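Long-range contact in 4-hydroxy-tetrahydrodipicolinate synthase (PDB 6T3T), which probably catalyses the condensation of pyruvate with aspartate semialdehyde to 4-hydroxy-tetrahydrodipicolinate, a step of lysine biosynthesis: residues A207-L218 / L233-L244. Sequence-based numbering, arbitrary orientation.
Sequences ASNLFPRPVSAL and LHQTLYPLFRDL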
loop_
_atom_site.group_PDB
_atom_site.type_symbol
_atom_site.label_atom_id
_atom_site.label_comp_id
_atom_site.label_asym_id
_atom_site.label_seq_id
_atom_site.Cartn_x
_atom_site.Cartn_y
_atom_site.Cartn_z
ATOM N N ALA A 207 -12.051 5.731 -22.775
ATOM C CA ALA A 207 -11.773 5.139 -24.083
ATOM C C ALA A 207 -12.822 5.527 -25.117
ATOM O O ALA A 207 -12.505 5.607 -26.304
ATOM C CB ALA A 207 -11.719 3.613 -23.990
ATOM N N SER A 208 -14.066 5.774 -24.678
ATOM C CA SER A 208 -15.152 6.103 -25.588
ATOM C C SER A 208 -14.926 7.416 -26.330
ATOM O O SER A 208 -15.637 7.664 -27.305
ATOM C CB SER A 208 -16.473 6.163 -24.821
ATOM O OG SER A 208 -16.432 7.112 -23.764
ATOM N N ASN A 209 -13.975 8.246 -25.878
ATOM C CA ASN A 209 -13.537 9.426 -26.622
ATOM C C ASN A 209 -13.034 9.043 -28.000
ATOM O O ASN A 209 -13.201 9.794 -28.975
ATOM C CB ASN A 209 -12.406 10.134 -25.882
ATOM C CG ASN A 209 -12.889 11.092 -24.841
ATOM O OD1 ASN A 209 -13.413 12.167 -25.156
ATOM N ND2 ASN A 209 -12.709 10.719 -23.569
ATOM N N LEU A 210 -12.360 7.901 -28.075
ATOM C CA LEU A 210 -11.734 7.396 -29.277
ATOM C C LEU A 210 -12.616 6.403 -30.001
ATOM O O LEU A 210 -12.769 6.497 -31.224
ATOM C CB LEU A 210 -10.405 6.723 -28.928
ATOM C CG LEU A 210 -9.241 7.607 -28.472
ATOM C CD1 LEU A 210 -8.180 6.721 -27.821
ATOM C CD2 LEU A 210 -8.631 8.431 -29.653
ATOM N N PHE A 211 -13.229 5.482 -29.252
ATOM C CA PHE A 211 -14.001 4.371 -29.810
ATOM C C PHE A 211 -15.361 4.329 -29.124
ATOM O O PHE A 211 -15.658 3.402 -28.358
ATOM C CB PHE A 211 -13.245 3.050 -29.662
ATOM C CG PHE A 211 -11.914 3.044 -30.354
ATOM C CD1 PHE A 211 -11.841 2.925 -31.735
ATOM C CD2 PHE A 211 -10.735 3.185 -29.626
ATOM C CE1 PHE A 211 -10.609 2.926 -32.396
ATOM C CE2 PHE A 211 -9.482 3.213 -30.278
ATOM C CZ PHE A 211 -9.427 3.068 -31.678
ATOM N N PRO A 212 -16.217 5.325 -29.390
ATOM C CA PRO A 212 -17.538 5.363 -28.727
ATOM C C PRO A 212 -18.418 4.156 -29.020
ATOM O O PRO A 212 -18.995 3.581 -28.099
ATOM C CB PRO A 212 -18.159 6.670 -29.273
ATOM C CG PRO A 212 -17.451 6.929 -30.549
ATOM C CD PRO A 212 -16.025 6.464 -30.308
ATOM N N ARG A 213 -18.544 3.742 -30.274
ATOM C CA ARG A 213 -19.413 2.598 -30.553
ATOM C C ARG A 213 -18.929 1.301 -29.925
ATOM O O ARG A 213 -19.759 0.591 -29.332
ATOM C CB ARG A 213 -19.589 2.391 -32.055
ATOM C CG ARG A 213 -20.901 2.821 -32.632
ATOM C CD ARG A 213 -21.081 2.274 -34.043
ATOM N NE ARG A 213 -22.459 1.920 -34.290
ATOM C CZ ARG A 213 -23.294 2.702 -34.962
ATOM N NH1 ARG A 213 -24.541 2.333 -35.142
ATOM N NH2 ARG A 213 -22.871 3.854 -35.455
ATOM N N PRO A 214 -17.652 0.897 -30.053
ATOM C CA PRO A 214 -17.222 -0.350 -29.391
ATOM C C PRO A 214 -17.340 -0.331 -27.868
ATOM O O PRO A 214 -17.712 -1.346 -27.268
ATOM C CB PRO A 214 -15.770 -0.490 -29.869
ATOM C CG PRO A 214 -15.743 0.217 -31.177
ATOM C CD PRO A 214 -16.575 1.442 -30.897
ATOM N N VAL A 215 -16.976 0.775 -27.216
ATOM C CA VAL A 215 -17.056 0.839 -25.756
ATOM C C VAL A 215 -18.504 0.740 -25.297
ATOM O O VAL A 215 -18.820 0.030 -24.336
ATOM C CB VAL A 215 -16.392 2.126 -25.230
ATOM C CG1 VAL A 215 -16.754 2.361 -23.780
ATOM C CG2 VAL A 215 -14.877 2.037 -25.380
ATOM N N SER A 216 -19.395 1.509 -25.935
ATOM C CA SER A 216 -20.815 1.433 -25.600
ATOM C C SER A 216 -21.412 0.072 -25.959
ATOM O O SER A 216 -22.316 -0.411 -25.263
ATOM C CB SER A 216 -21.563 2.579 -26.290
ATOM O OG SER A 216 -21.691 2.338 -27.677
ATOM N N ALA A 217 -20.938 -0.560 -27.041
ATOM C CA ALA A 217 -21.406 -1.911 -27.350
ATOM C C ALA A 217 -20.977 -2.893 -26.264
ATOM O O ALA A 217 -21.737 -3.799 -25.897
ATOM C CB ALA A 217 -20.876 -2.369 -28.705
ATOM N N LEU A 218 -19.780 -2.703 -25.713
ATOM C CA LEU A 218 -19.319 -3.581 -24.644
ATOM C C LEU A 218 -20.331 -3.619 -23.509
ATOM O O LEU A 218 -20.696 -4.698 -23.017
ATOM C CB LEU A 218 -17.940 -3.136 -24.157
ATOM C CG LEU A 218 -17.107 -4.086 -23.274
ATOM C CD1 LEU A 218 -15.615 -3.795 -23.377
ATOM C CD2 LEU A 218 -17.517 -3.939 -21.844
ATOM N N LEU A 233 -15.042 -8.406 -26.748
ATOM C CA LEU A 233 -14.786 -6.990 -27.002
ATOM C C LEU A 233 -13.853 -6.414 -25.960
ATOM O O LEU A 233 -12.945 -5.646 -26.294
ATOM C CB LEU A 233 -16.075 -6.163 -27.013
ATOM C CG LEU A 233 -16.747 -5.727 -28.297
ATOM C CD1 LEU A 233 -17.807 -4.652 -28.024
ATOM C CD2 LEU A 233 -15.736 -5.274 -29.323
ATOM N N HIS A 234 -14.058 -6.793 -24.697
ATOM C CA HIS A 234 -13.156 -6.392 -23.625
ATOM C C HIS A 234 -11.718 -6.784 -23.933
ATOM O O HIS A 234 -10.798 -5.970 -23.798
ATOM C CB HIS A 234 -13.610 -7.028 -22.320
ATOM C CG HIS A 234 -12.602 -6.915 -21.236
ATOM N ND1 HIS A 234 -12.493 -5.793 -20.447
ATOM C CD2 HIS A 234 -11.653 -7.778 -20.806
ATOM C CE1 HIS A 234 -11.508 -5.960 -19.583
ATOM N NE2 HIS A 234 -10.980 -7.155 -19.781
ATOM N N GLN A 235 -11.500 -8.018 -24.391
ATOM C CA GLN A 235 -10.119 -8.447 -24.635
ATOM C C GLN A 235 -9.542 -7.732 -25.850
ATOM O O GLN A 235 -8.343 -7.401 -25.876
ATOM C CB GLN A 235 -10.039 -9.980 -24.823
ATOM C CG GLN A 235 -10.422 -10.843 -23.587
ATOM C CD GLN A 235 -10.715 -12.341 -23.883
ATOM O OE1 GLN A 235 -10.699 -12.787 -25.024
ATOM N NE2 GLN A 235 -10.987 -13.106 -22.828
ATOM N N THR A 236 -10.389 -7.450 -26.841
ATOM C CA THR A 236 -9.964 -6.673 -27.997
ATOM C C THR A 236 -9.512 -5.285 -27.575
ATOM O O THR A 236 -8.513 -4.768 -28.089
ATOM C CB THR A 236 -11.103 -6.549 -29.013
ATOM O OG1 THR A 236 -11.498 -7.847 -29.471
ATOM C CG2 THR A 236 -10.664 -5.705 -30.205
ATOM N N LEU A 237 -10.254 -4.652 -26.658
ATOM C CA LEU A 237 -9.931 -3.293 -26.256
ATOM C C LEU A 237 -8.941 -3.213 -25.102
ATOM O O LEU A 237 -8.373 -2.138 -24.886
ATOM C CB LEU A 237 -11.201 -2.550 -25.841
ATOM C CG LEU A 237 -12.113 -2.143 -26.999
ATOM C CD1 LEU A 237 -13.469 -1.822 -26.421
ATOM C CD2 LEU A 237 -11.549 -0.955 -27.736
ATOM N N TYR A 238 -8.711 -4.313 -24.370
ATOM C CA TYR A 238 -7.968 -4.238 -23.109
ATOM C C TYR A 238 -6.597 -3.568 -23.212
ATOM O O TYR A 238 -6.272 -2.746 -22.335
ATOM C CB TYR A 238 -7.826 -5.637 -22.474
ATOM C CG TYR A 238 -7.085 -5.493 -21.174
ATOM C CD1 TYR A 238 -7.696 -4.892 -20.076
ATOM C CD2 TYR A 238 -5.748 -5.831 -21.070
ATOM C CE1 TYR A 238 -7.013 -4.695 -18.903
ATOM C CE2 TYR A 238 -5.052 -5.645 -19.893
ATOM C CZ TYR A 238 -5.689 -5.076 -18.817
ATOM O OH TYR A 238 -4.988 -4.875 -17.654
ATOM N N PRO A 239 -5.742 -3.876 -24.195
ATOM C CA PRO A 239 -4.453 -3.165 -24.261
ATOM C C PRO A 239 -4.602 -1.666 -24.465
ATOM O O PRO A 239 -3.809 -0.889 -23.907
ATOM C CB PRO A 239 -3.746 -3.840 -25.438
ATOM C CG PRO A 239 -4.308 -5.265 -25.403
ATOM C CD PRO A 239 -5.767 -5.020 -25.133
ATOM N N LEU A 240 -5.616 -1.230 -25.209
ATOM C CA LEU A 240 -5.896 0.204 -25.269
ATOM C C LEU A 240 -6.310 0.739 -23.896
ATOM O O LEU A 240 -5.810 1.778 -23.454
ATOM C CB LEU A 240 -6.969 0.508 -26.324
ATOM C CG LEU A 240 -7.262 2.030 -26.397
ATOM C CD1 LEU A 240 -6.144 2.795 -27.074
ATOM C CD2 LEU A 240 -8.589 2.314 -27.072
ATOM N N PHE A 241 -7.221 0.031 -23.202
ATOM C CA PHE A 241 -7.628 0.457 -21.860
ATOM C C PHE A 241 -6.426 0.675 -20.959
ATOM O O PHE A 241 -6.393 1.628 -20.166
ATOM C CB PHE A 241 -8.545 -0.567 -21.207
ATOM C CG PHE A 241 -9.911 -0.652 -21.811
ATOM C CD1 PHE A 241 -10.387 0.347 -22.670
ATOM C CD2 PHE A 241 -10.720 -1.734 -21.521
ATOM C CE1 PHE A 241 -11.662 0.252 -23.243
ATOM C CE2 PHE A 241 -12.006 -1.850 -22.092
ATOM C CZ PHE A 241 -12.482 -0.843 -22.949
ATOM N N ARG A 242 -5.455 -0.245 -21.032
ATOM C CA ARG A 242 -4.219 -0.169 -20.261
ATOM C C ARG A 242 -3.378 1.046 -20.658
ATOM O O ARG A 242 -2.932 1.823 -19.803
ATOM C CB ARG A 242 -3.452 -1.480 -20.483
ATOM C CG ARG A 242 -2.341 -1.898 -19.564
ATOM C CD ARG A 242 -1.545 -3.010 -20.322
ATOM N NE ARG A 242 -1.126 -2.545 -21.664
ATOM C CZ ARG A 242 -1.003 -3.307 -22.759
ATOM N NH1 ARG A 242 -0.633 -2.749 -23.905
ATOM N NH2 ARG A 242 -1.250 -4.616 -22.721
ATOM N N ASP A 243 -3.131 1.220 -21.953
ATOM C CA ASP A 243 -2.241 2.287 -22.384
ATOM C C ASP A 243 -2.878 3.675 -22.319
ATOM O O ASP A 243 -2.149 4.670 -22.350
ATOM C CB ASP A 243 -1.722 1.982 -23.787
ATOM C CG ASP A 243 -0.666 0.922 -23.754
ATOM O OD1 ASP A 243 -0.161 0.675 -22.639
ATOM O OD2 ASP A 243 -0.343 0.326 -24.798
ATOM N N LEU A 244 -4.197 3.780 -22.185
ATOM C CA LEU A 244 -4.778 5.095 -21.910
ATOM C C LEU A 244 -4.484 5.572 -20.498
ATOM O O LEU A 244 -4.847 6.714 -20.168
ATOM C CB LEU A 244 -6.283 5.063 -22.131
ATOM C CG LEU A 244 -6.654 5.014 -23.619
ATOM C CD1 LEU A 244 -8.164 4.960 -23.750
ATOM C CD2 LEU A 244 -6.078 6.223 -24.358
#
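Ala-207 O accepts two backbone hydrogen bonds, from Leu-210 N at 2.9 Å and Phe-211 N at 3.0 Å, closing a turn; Ala-207 CB points toward segment 233-244. There the methyl, small enough for close approach, meets the edge of the Phe-241 ring, 3.4 Å from CE1. Leu-237 CB of the same helix lies over one face of that ring, toward the rim, and probably limits its turning. Leu-244 CD1 touches the backbone of Ala-207, while its other methyl, CD2, meets Leu-210 CD1 tip to tip. A slim leucine branch, Leu-240 CD2, meets the CD2-CE2 edge of Phe-211, 3.4 Å from each atom. Farther along helix 212-218, Leu-218 is a knob in the hole formed by Leu-233, His-234, Leu-237 and Phe-241; with CG anti to the backbone N (chi1 -166°), its CD1 lies 3.6 Å from His-234 CA. Leu-233 CD1 lies against Pro-214 O (3.4 Å) and Leu-218 N, beside the small Ala-217 CB. The imidazole of His-234 turns from the contact, and NE2 hydrogen-bonds Ser-172 OG of the second subunit. The contact joins the helix after the TIM barrel's last strand to the first of the C-terminal helices. With no polar bond linking the segments, cohesion probably rests on buried hydrocarbon and Leu-218's fit.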